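Local coordinates for Sn-glycerol-3-phosphate ABC transporter substrate-binding protein UspB (PDB 4MFI) that probably captures glycerophosphocholine outside the cell membrane of Mycobacterium tuberculosis and hands it to an ATP-binding cassette importer, at residues G58-R63 with L324-F329; N239-S244 with A397-I402. One frame throughout, in Å; residues are numbered along the deposited sequence.

In the fold
The two contacts sit on opposite sides of the centre of the chain, about 46 Å apart between their centres, and share no helix. Contact 1 joins helix 50-63 to helix 317-330 beside the mixed sheet that holds strands 39-43, 69-73 and 97-101; contact 2 joins helix 232-245 to helix 391-405 near the small parallel sheet of strands 198-201 and 251-254. Each pairs segments remote in sequence, and the two pairs alternate along the chain. Contact 1 is partly buried, with three phenylalanines inside and an exposed arginine at its margin. Contact 2 is buried, and combines a tyrosine-to-carbonyl hydrogen bond with aliphatic packing.

Contact 1 (G58-R63 with L324-F329); sequences GRFQDR and LKFIAF
Helix segments 58-63 and 324-329 pass each other with axes 10.4 Å apart at closest approach and N-to-C directions 122° apart, and F60 and F329 are the residues whose CA atoms come nearest. F60 reaches across to the second helix because its CG lies anti to the backbone N, and its ring is met by two phenylalanines. F326 turns its edge onto the F60 face in a T-shaped pair: the centroids are 5.1 Å apart, the planes nearly perpendicular at 85°, and CD1 of F326 stands over the centre of the F60 ring. CB of F326 adds a CH-pi contact over that face, 4.2 Å from the F60 centroid. F60 in turn directs its edge toward the face of F329 in an offset edge-to-face pair, centroids 5.8 Å apart and planes inclined by 63°. The F329 ring lies against the first helix itself, its CE2 3.3 Å from the backbone N of F60, while CB of R59 meets the same ring at its edge.

Farther out, R63 folds back at chi2 and chi3, which brings one face of its guanidinium up to the edge of F329. CE1 of F329 lies over the centre of that group, 3.9 Å from R63 NH1, with the two planes almost perpendicular; the ring thus offers its edge, not its pi face. R59 leads its charged end away to a salt bridge with E55 and a hydrogen bond with N335.

On the sheet side, V69 of strand 69-73 touches both F60 and F326, and F41 meets the F326 ring. This aromatic cluster of F60, F326 and F329 joins two helices beside a sheet, the layered alpha/beta packing found in the lobes of periplasmic-binding-protein folds.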
ATOM      1  N   GLY A  58       3.466   0.968 -25.831  1.00 13.09           N
ATOM      2  CA  GLY A  58       4.080   0.571 -27.086  1.00 13.32           C
ATOM      3  C   GLY A  58       4.041  -0.935 -27.257  1.00 12.34           C
ATOM      4  O   GLY A  58       3.729  -1.440 -28.343  1.00 14.38           O
ATOM      5  N   ARG A  59       4.359  -1.657 -26.185  1.00 12.21           N
ATOM      6  CA  ARG A  59       4.304  -3.117 -26.213  1.00 11.09           C
ATOM      7  C   ARG A  59       2.878  -3.596 -26.477  1.00 11.18           C
ATOM      8  O   ARG A  59       2.662  -4.541 -27.240  1.00 12.67           O
ATOM      9  CB  ARG A  59       4.821  -3.710 -24.897  1.00 11.65           C
ATOM     10  CG  ARG A  59       6.287  -3.401 -24.602  1.00 12.23           C
ATOM     11  CD  ARG A  59       6.701  -3.924 -23.230  1.00 11.74           C
ATOM     12  NE  ARG A  59       8.108  -3.638 -22.960  1.00 12.79           N
ATOM     13  CZ  ARG A  59       8.821  -4.201 -21.989  1.00 14.48           C
ATOM     14  NH1 ARG A  59       8.262  -5.091 -21.178  1.00 13.81           N
ATOM     15  NH2 ARG A  59      10.100  -3.885 -21.842  1.00 16.21           N
ATOM     16  N   PHE A  60       1.907  -2.933 -25.853  1.00 11.46           N
ATOM     17  CA  PHE A  60       0.506  -3.294 -26.037  1.00 10.89           C
ATOM     18  C   PHE A  60       0.074  -3.114 -27.487  1.00 11.48           C
ATOM     19  O   PHE A  60      -0.546  -4.005 -28.081  1.00 12.47           O
ATOM     20  CB  PHE A  60      -0.385  -2.463 -25.112  1.00  9.87           C
ATOM     21  CG  PHE A  60      -1.849  -2.687 -25.327  1.00 10.31           C
ATOM     22  CD1 PHE A  60      -2.467  -3.823 -24.830  1.00 10.05           C
ATOM     23  CD2 PHE A  60      -2.610  -1.761 -26.029  1.00 11.71           C
ATOM     24  CE1 PHE A  60      -3.821  -4.030 -25.025  1.00 10.28           C
ATOM     25  CE2 PHE A  60      -3.967  -1.958 -26.225  1.00 12.05           C
ATOM     26  CZ  PHE A  60      -4.575  -3.100 -25.724  1.00 12.29           C
ATOM     27  N   GLN A  61       0.416  -1.965 -28.057  1.00 12.35           N
ATOM     28  CA  GLN A  61       0.032  -1.657 -29.429  1.00 14.65           C
ATOM     29  C   GLN A  61       0.708  -2.584 -30.442  1.00 14.86           C
ATOM     30  O   GLN A  61       0.156  -2.837 -31.516  1.00 17.58           O
ATOM     31  CB  GLN A  61       0.292  -0.182 -29.738  1.00 14.99           C
ATOM     32  CG  GLN A  61      -0.616   0.737 -28.925  1.00 17.13           C
ATOM     33  CD  GLN A  61      -0.367   2.213 -29.158  1.00 19.73           C
ATOM     34  OE1 GLN A  61      -1.191   3.051 -28.791  1.00 19.01           O
ATOM     35  NE2 GLN A  61       0.771   2.543 -29.759  1.00 23.17           N
ATOM     36  N   ASP A  62       1.882  -3.110 -30.095  1.00 14.77           N
ATOM     37  CA  ASP A  62       2.531  -4.127 -30.931  1.00 16.68           C
ATOM     38  C   ASP A  62       1.740  -5.435 -30.934  1.00 17.29           C
ATOM     39  O   ASP A  62       1.618  -6.098 -31.966  1.00 18.70           O
ATOM     40  CB  ASP A  62       3.956  -4.416 -30.448  1.00 19.03           C
ATOM     41  CG  ASP A  62       4.935  -3.311 -30.795  1.00 26.04           C
ATOM     42  OD1 ASP A  62       5.993  -3.234 -30.133  1.00 29.31           O
ATOM     43  OD2 ASP A  62       4.657  -2.526 -31.728  1.00 28.10           O
ATOM     44  N   ARG A  63       1.215  -5.803 -29.768  1.00 15.37           N
ATOM     45  CA  ARG A  63       0.505  -7.065 -29.590  1.00 14.31           C
ATOM     46  C   ARG A  63      -0.935  -6.966 -30.075  1.00 14.53           C
ATOM     47  O   ARG A  63      -1.501  -7.944 -30.570  1.00 14.46           O
ATOM     48  CB  ARG A  63       0.535  -7.464 -28.109  1.00 14.89           C
ATOM     49  CG  ARG A  63      -0.065  -8.827 -27.797  1.00 15.62           C
ATOM     50  CD  ARG A  63       0.772  -9.967 -28.380  1.00 18.27           C
ATOM     51  NE  ARG A  63       2.137  -9.972 -27.861  1.00 22.18           N
ATOM     52  CZ  ARG A  63       2.494 -10.519 -26.702  1.00 26.39           C
ATOM     53  NH1 ARG A  63       1.588 -11.114 -25.937  1.00 26.30           N
ATOM     54  NH2 ARG A  63       3.758 -10.471 -26.305  1.00 29.93           N
ATOM     55  N   LEU A 324      -9.965  -4.111 -20.519  1.00  8.76           N
ATOM     56  CA  LEU A 324      -9.403  -5.225 -19.761  1.00  8.09           C
ATOM     57  C   LEU A 324      -8.220  -5.872 -20.478  1.00  9.41           C
ATOM     58  O   LEU A 324      -7.254  -6.283 -19.832  1.00 10.08           O
ATOM     59  CB  LEU A 324     -10.461  -6.279 -19.410  1.00 10.43           C
ATOM     60  CG  LEU A 324      -9.875  -7.424 -18.572  1.00 11.81           C
ATOM     61  CD1 LEU A 324      -9.354  -6.902 -17.229  1.00 11.88           C
ATOM     62  CD2 LEU A 324     -10.852  -8.555 -18.362  1.00 15.59           C
ATOM     63  N   LYS A 325      -8.287  -5.967 -21.805  1.00  9.61           N
ATOM     64  CA  LYS A 325      -7.136  -6.459 -22.564  1.00 10.48           C
ATOM     65  C   LYS A 325      -5.897  -5.627 -22.244  1.00  9.48           C
ATOM     66  O   LYS A 325      -4.797  -6.167 -22.056  1.00 11.03           O
ATOM     67  CB  LYS A 325      -7.415  -6.419 -24.066  1.00 11.78           C
ATOM     68  CG  LYS A 325      -8.404  -7.467 -24.538  1.00 12.22           C
ATOM     69  CD  LYS A 325      -8.768  -7.245 -26.003  1.00 16.16           C
ATOM     70  CE  LYS A 325      -9.703  -8.322 -26.518  1.00 19.98           C
ATOM     71  NZ  LYS A 325     -10.164  -8.028 -27.904  1.00 22.92           N
ATOM     72  N   PHE A 326      -6.072  -4.310 -22.180  1.00  9.57           N
ATOM     73  CA  PHE A 326      -4.966  -3.430 -21.825  1.00  8.59           C
ATOM     74  C   PHE A 326      -4.473  -3.679 -20.404  1.00  8.41           C
ATOM     75  O   PHE A 326      -3.271  -3.856 -20.174  1.00  8.37           O
ATOM     76  CB  PHE A 326      -5.360  -1.960 -21.987  1.00  9.47           C
ATOM     77  CG  PHE A 326      -4.270  -1.004 -21.593  1.00  9.31           C
ATOM     78  CD1 PHE A 326      -3.178  -0.798 -22.427  1.00 10.30           C
ATOM     79  CD2 PHE A 326      -4.323  -0.335 -20.377  1.00 10.45           C
ATOM     80  CE1 PHE A 326      -2.167   0.070 -22.065  1.00 10.92           C
ATOM     81  CE2 PHE A 326      -3.313   0.540 -20.006  1.00  9.72           C
ATOM     82  CZ  PHE A 326      -2.234   0.743 -20.854  1.00 10.40           C
ATOM     83  N   ILE A 327      -5.399  -3.682 -19.449  1.00  8.29           N
ATOM     84  CA  ILE A 327      -5.042  -3.870 -18.048  1.00  7.90           C
ATOM     85  C   ILE A 327      -4.341  -5.204 -17.833  1.00  7.84           C
ATOM     86  O   ILE A 327      -3.313  -5.258 -17.159  1.00  8.38           O
ATOM     87  CB  ILE A 327      -6.282  -3.781 -17.138  1.00  8.48           C
ATOM     88  CG1 ILE A 327      -6.806  -2.346 -17.096  1.00  8.63           C
ATOM     89  CG2 ILE A 327      -5.955  -4.244 -15.730  1.00  9.81           C
ATOM     90  CD1 ILE A 327      -8.140  -2.226 -16.407  1.00  9.53           C
ATOM     91  N   ALA A 328      -4.886  -6.270 -18.414  1.00  8.69           N
ATOM     92  CA  ALA A 328      -4.298  -7.596 -18.256  1.00  9.05           C
ATOM     93  C   ALA A 328      -2.913  -7.662 -18.898  1.00  9.80           C
ATOM     94  O   ALA A 328      -2.005  -8.322 -18.382  1.00 11.45           O
ATOM     95  CB  ALA A 328      -5.214  -8.665 -18.848  1.00  9.74           C
ATOM     96  N   PHE A 329      -2.745  -6.980 -20.026  1.00  9.05           N
ATOM     97  CA  PHE A 329      -1.461  -7.008 -20.713  1.00  8.25           C
ATOM     98  C   PHE A 329      -0.372  -6.276 -19.929  1.00  9.09           C
ATOM     99  O   PHE A 329       0.722  -6.808 -19.727  1.00  9.73           O
ATOM    100  CB  PHE A 329      -1.577  -6.433 -22.128  1.00  9.90           C
ATOM    101  CG  PHE A 329      -0.282  -6.428 -22.878  1.00 11.38           C
ATOM    102  CD1 PHE A 329       0.145  -7.560 -23.557  1.00 13.33           C
ATOM    103  CD2 PHE A 329       0.527  -5.299 -22.884  1.00 11.64           C
ATOM    104  CE1 PHE A 329       1.354  -7.561 -24.241  1.00 14.86           C
ATOM    105  CE2 PHE A 329       1.728  -5.292 -23.562  1.00 13.70           C
ATOM    106  CZ  PHE A 329       2.145  -6.423 -24.241  1.00 14.34           C
TER

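Contact 2 (N239-S244 with A397-I402); sequences NFYRNS and AGLESI
The backbone carbonyl O of L399 accepts a 2.7 Å hydrogen bond from Y241 OH, which ties helix 232-245 to helix 391-405 within the two-lobed periplasmic-binding-protein fold. The hydroxyl does not approach along a lone pair: it stands above the carbonyl plane, 60° out of it, with a C=O...O angle of 120°. Carrying CG anti to its backbone N, Y241 extends its ring toward the second helix, and the L399 oxygen meets the ring at its edge, near the ring plane. The bond gives the phenol of this buried side chain a polar partner within the interface.

Around it the packing is aliphatic. CE1 of Y241 touches the CG2 methyl of I402 at 3.8 Å, again at the ring edge, and also the CD2 methyl of L399 at 4.1 Å. The I402 methyl is shared with the neighbouring arginine: the hydrocarbon part of R242, stretched out from CG to NE, runs across it at about a right angle, CB at 3.6 Å from CG2 and CG only slightly farther. The polar end of R242 continues beyond this contact to the carbonyl of G406, and the I402 side chain also touches T412 and F413 of helix 409-427, so a third helix takes part in the same packing.

The N-to-C directions of the two segments differ by 40°, with R242 and I402 having the nearest CA atoms. W200 of strand 198-201 meets the Y241 ring edge-to-face, and its NE1-H donates a hydrogen bond to S244 OG. That serine hydroxyl turns back on its own helix, where OG donates to the backbone O of Y241 at 2.7 Å.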
ATOM      1  N   ASN A 239      -0.859   1.030  23.174  1.00  6.17           N
ATOM      2  CA  ASN A 239       0.041   1.302  24.287  1.00  6.58           C
ATOM      3  C   ASN A 239       1.477   0.871  24.026  1.00  5.62           C
ATOM      4  O   ASN A 239       2.401   1.513  24.499  1.00  6.90           O
ATOM      5  CB  ASN A 239      -0.502   0.705  25.586  1.00  8.22           C
ATOM      6  CG  ASN A 239      -1.594   1.562  26.191  1.00  9.93           C
ATOM      7  OD1 ASN A 239      -2.720   1.118  26.388  1.00 15.34           O
ATOM      8  ND2 ASN A 239      -1.263   2.815  26.473  1.00  9.53           N
ATOM      9  N   PHE A 240       1.669  -0.188  23.244  1.00  5.78           N
ATOM     10  CA  PHE A 240       3.014  -0.564  22.802  1.00  6.11           C
ATOM     11  C   PHE A 240       3.657   0.608  22.057  1.00  4.88           C
ATOM     12  O   PHE A 240       4.799   0.997  22.324  1.00  6.60           O
ATOM     13  CB  PHE A 240       2.942  -1.794  21.892  1.00  7.77           C
ATOM     14  CG  PHE A 240       4.204  -2.070  21.144  1.00  9.68           C
ATOM     15  CD1 PHE A 240       5.223  -2.805  21.737  1.00 15.74           C
ATOM     16  CD2 PHE A 240       4.376  -1.618  19.842  1.00 12.70           C
ATOM     17  CE1 PHE A 240       6.393  -3.080  21.055  1.00 19.63           C
ATOM     18  CE2 PHE A 240       5.570  -1.882  19.153  1.00 13.55           C
ATOM     19  CZ  PHE A 240       6.567  -2.613  19.766  1.00 18.59           C
ATOM     20  N   TYR A 241       2.896   1.173  21.127  1.00  5.41           N
ATOM     21  CA  TYR A 241       3.326   2.324  20.350  1.00  5.25           C
ATOM     22  C   TYR A 241       3.569   3.543  21.249  1.00  4.29           C
ATOM     23  O   TYR A 241       4.618   4.177  21.177  1.00  5.52           O
ATOM     24  CB  TYR A 241       2.264   2.597  19.279  1.00  5.54           C
ATOM     25  CG  TYR A 241       2.300   3.952  18.620  1.00  4.73           C
ATOM     26  CD1 TYR A 241       1.418   4.950  19.012  1.00  6.28           C
ATOM     27  CD2 TYR A 241       3.184   4.229  17.574  1.00  6.37           C
ATOM     28  CE1 TYR A 241       1.417   6.182  18.397  1.00  7.24           C
ATOM     29  CE2 TYR A 241       3.185   5.465  16.951  1.00  6.43           C
ATOM     30  CZ  TYR A 241       2.300   6.438  17.371  1.00  5.97           C
ATOM     31  OH  TYR A 241       2.289   7.673  16.768  1.00  7.07           O
ATOM     32  N   ARG A 242       2.610   3.867  22.111  1.00  5.33           N
ATOM     33  CA  ARG A 242       2.763   5.020  22.990  1.00  5.67           C
ATOM     34  C   ARG A 242       3.975   4.865  23.900  1.00  5.94           C
ATOM     35  O   ARG A 242       4.726   5.822  24.102  1.00  6.65           O
ATOM     36  CB  ARG A 242       1.504   5.238  23.831  1.00  5.63           C
ATOM     37  CG  ARG A 242       1.535   6.516  24.651  1.00  6.95           C
ATOM     38  CD  ARG A 242       0.226   6.713  25.416  1.00  8.59           C
ATOM     39  NE  ARG A 242       0.269   7.953  26.180  1.00  9.43           N
ATOM     40  CZ  ARG A 242       0.909   8.079  27.337  1.00 12.02           C
ATOM     41  NH1 ARG A 242       1.531   7.027  27.860  1.00 14.20           N
ATOM     42  NH2 ARG A 242       0.928   9.247  27.968  1.00 14.74           N
ATOM     43  N   ASN A 243       4.161   3.670  24.458  1.00  6.41           N
ATOM     44  CA  ASN A 243       5.265   3.442  25.375  1.00  5.70           C
ATOM     45  C   ASN A 243       6.611   3.483  24.668  1.00  5.38           C
ATOM     46  O   ASN A 243       7.609   3.886  25.254  1.00  7.02           O
ATOM     47  CB  ASN A 243       5.098   2.116  26.116  1.00  7.79           C
ATOM     48  CG  ASN A 243       3.961   2.146  27.105  1.00 10.26           C
ATOM     49  OD1 ASN A 243       3.506   3.217  27.518  1.00 11.33           O
ATOM     50  ND2 ASN A 243       3.506   0.969  27.510  1.00 13.51           N
ATOM     51  N   SER A 244       6.651   3.067  23.408  1.00  5.64           N
ATOM     52  CA  SER A 244       7.913   3.126  22.674  1.00  5.69           C
ATOM     53  C   SER A 244       8.417   4.566  22.594  1.00  5.44           C
ATOM     54  O   SER A 244       9.626   4.814  22.645  1.00  6.37           O
ATOM     55  CB  SER A 244       7.785   2.500  21.275  1.00  5.67           C
ATOM     56  OG  SER A 244       7.045   3.322  20.387  1.00  5.39           O
ATOM     57  N   ALA A 397      -4.474  10.731  12.552  1.00  5.32           N
ATOM     58  CA  ALA A 397      -4.436  11.897  13.425  1.00  6.49           C
ATOM     59  C   ALA A 397      -4.430  11.475  14.888  1.00  6.52           C
ATOM     60  O   ALA A 397      -3.734  12.070  15.709  1.00  8.17           O
ATOM     61  CB  ALA A 397      -5.611  12.827  13.136  1.00  8.13           C
ATOM     62  N   GLY A 398      -5.188  10.431  15.214  1.00  6.55           N
ATOM     63  CA  GLY A 398      -5.216   9.929  16.576  1.00  7.84           C
ATOM     64  C   GLY A 398      -3.885   9.333  16.999  1.00  6.20           C
ATOM     65  O   GLY A 398      -3.391   9.602  18.095  1.00  7.42           O
ATOM     66  N   LEU A 399      -3.297   8.522  16.129  1.00  6.19           N
ATOM     67  CA  LEU A 399      -1.983   7.956  16.410  1.00  5.61           C
ATOM     68  C   LEU A 399      -0.926   9.051  16.537  1.00  5.92           C
ATOM     69  O   LEU A 399      -0.030   8.962  17.386  1.00  6.94           O
ATOM     70  CB  LEU A 399      -1.598   6.949  15.328  1.00  5.26           C
ATOM     71  CG  LEU A 399      -2.415   5.656  15.370  1.00  4.61           C
ATOM     72  CD1 LEU A 399      -2.269   4.882  14.061  1.00  6.46           C
ATOM     73  CD2 LEU A 399      -1.997   4.794  16.561  1.00  7.34           C
ATOM     74  N   GLU A 400      -1.032  10.096  15.719  1.00  6.61           N
ATOM     75  CA  GLU A 400      -0.068  11.183  15.808  1.00  7.11           C
ATOM     76  C   GLU A 400      -0.227  11.958  17.121  1.00  7.80           C
ATOM     77  O   GLU A 400       0.760  12.411  17.692  1.00  9.38           O
ATOM     78  CB  GLU A 400      -0.154  12.117  14.599  1.00  8.48           C
ATOM     79  CG  GLU A 400       1.067  13.021  14.470  1.00 11.52           C
ATOM     80  CD  GLU A 400       0.932  14.029  13.348  1.00 13.40           C
ATOM     81  OE1 GLU A 400       0.097  14.952  13.473  1.00 16.90           O
ATOM     82  OE2 GLU A 400       1.665  13.909  12.340  1.00 14.22           O
ATOM     83  N   SER A 401      -1.465  12.097  17.593  0.55  8.08           N
ATOM     84  CA  SER A 401      -1.730  12.757  18.871  0.55  8.49           C
ATOM     85  C   SER A 401      -1.150  11.958  20.040  0.55  7.83           C
ATOM     86  O   SER A 401      -0.564  12.522  20.966  0.55  8.83           O
ATOM     87  CB  SER A 401      -3.236  12.942  19.059  0.55 10.59           C
ATOM     88  OG  SER A 401      -3.532  13.587  20.283  0.55 11.08           O
ATOM     89  N   ILE A 402      -1.317  10.640  19.991  1.00  6.83           N
ATOM     90  CA  ILE A 402      -0.716   9.749  20.979  1.00  6.71           C
ATOM     91  C   ILE A 402       0.807   9.890  20.934  1.00  7.68           C
ATOM     92  O   ILE A 402       1.465  10.024  21.972  1.00  8.92           O
ATOM     93  CB  ILE A 402      -1.144   8.285  20.738  1.00  5.66           C
ATOM     94  CG1 ILE A 402      -2.642   8.123  21.022  1.00  7.70           C
ATOM     95  CG2 ILE A 402      -0.343   7.322  21.597  1.00  8.25           C
ATOM     96  CD1 ILE A 402      -3.244   6.857  20.405  1.00  8.12           C
TER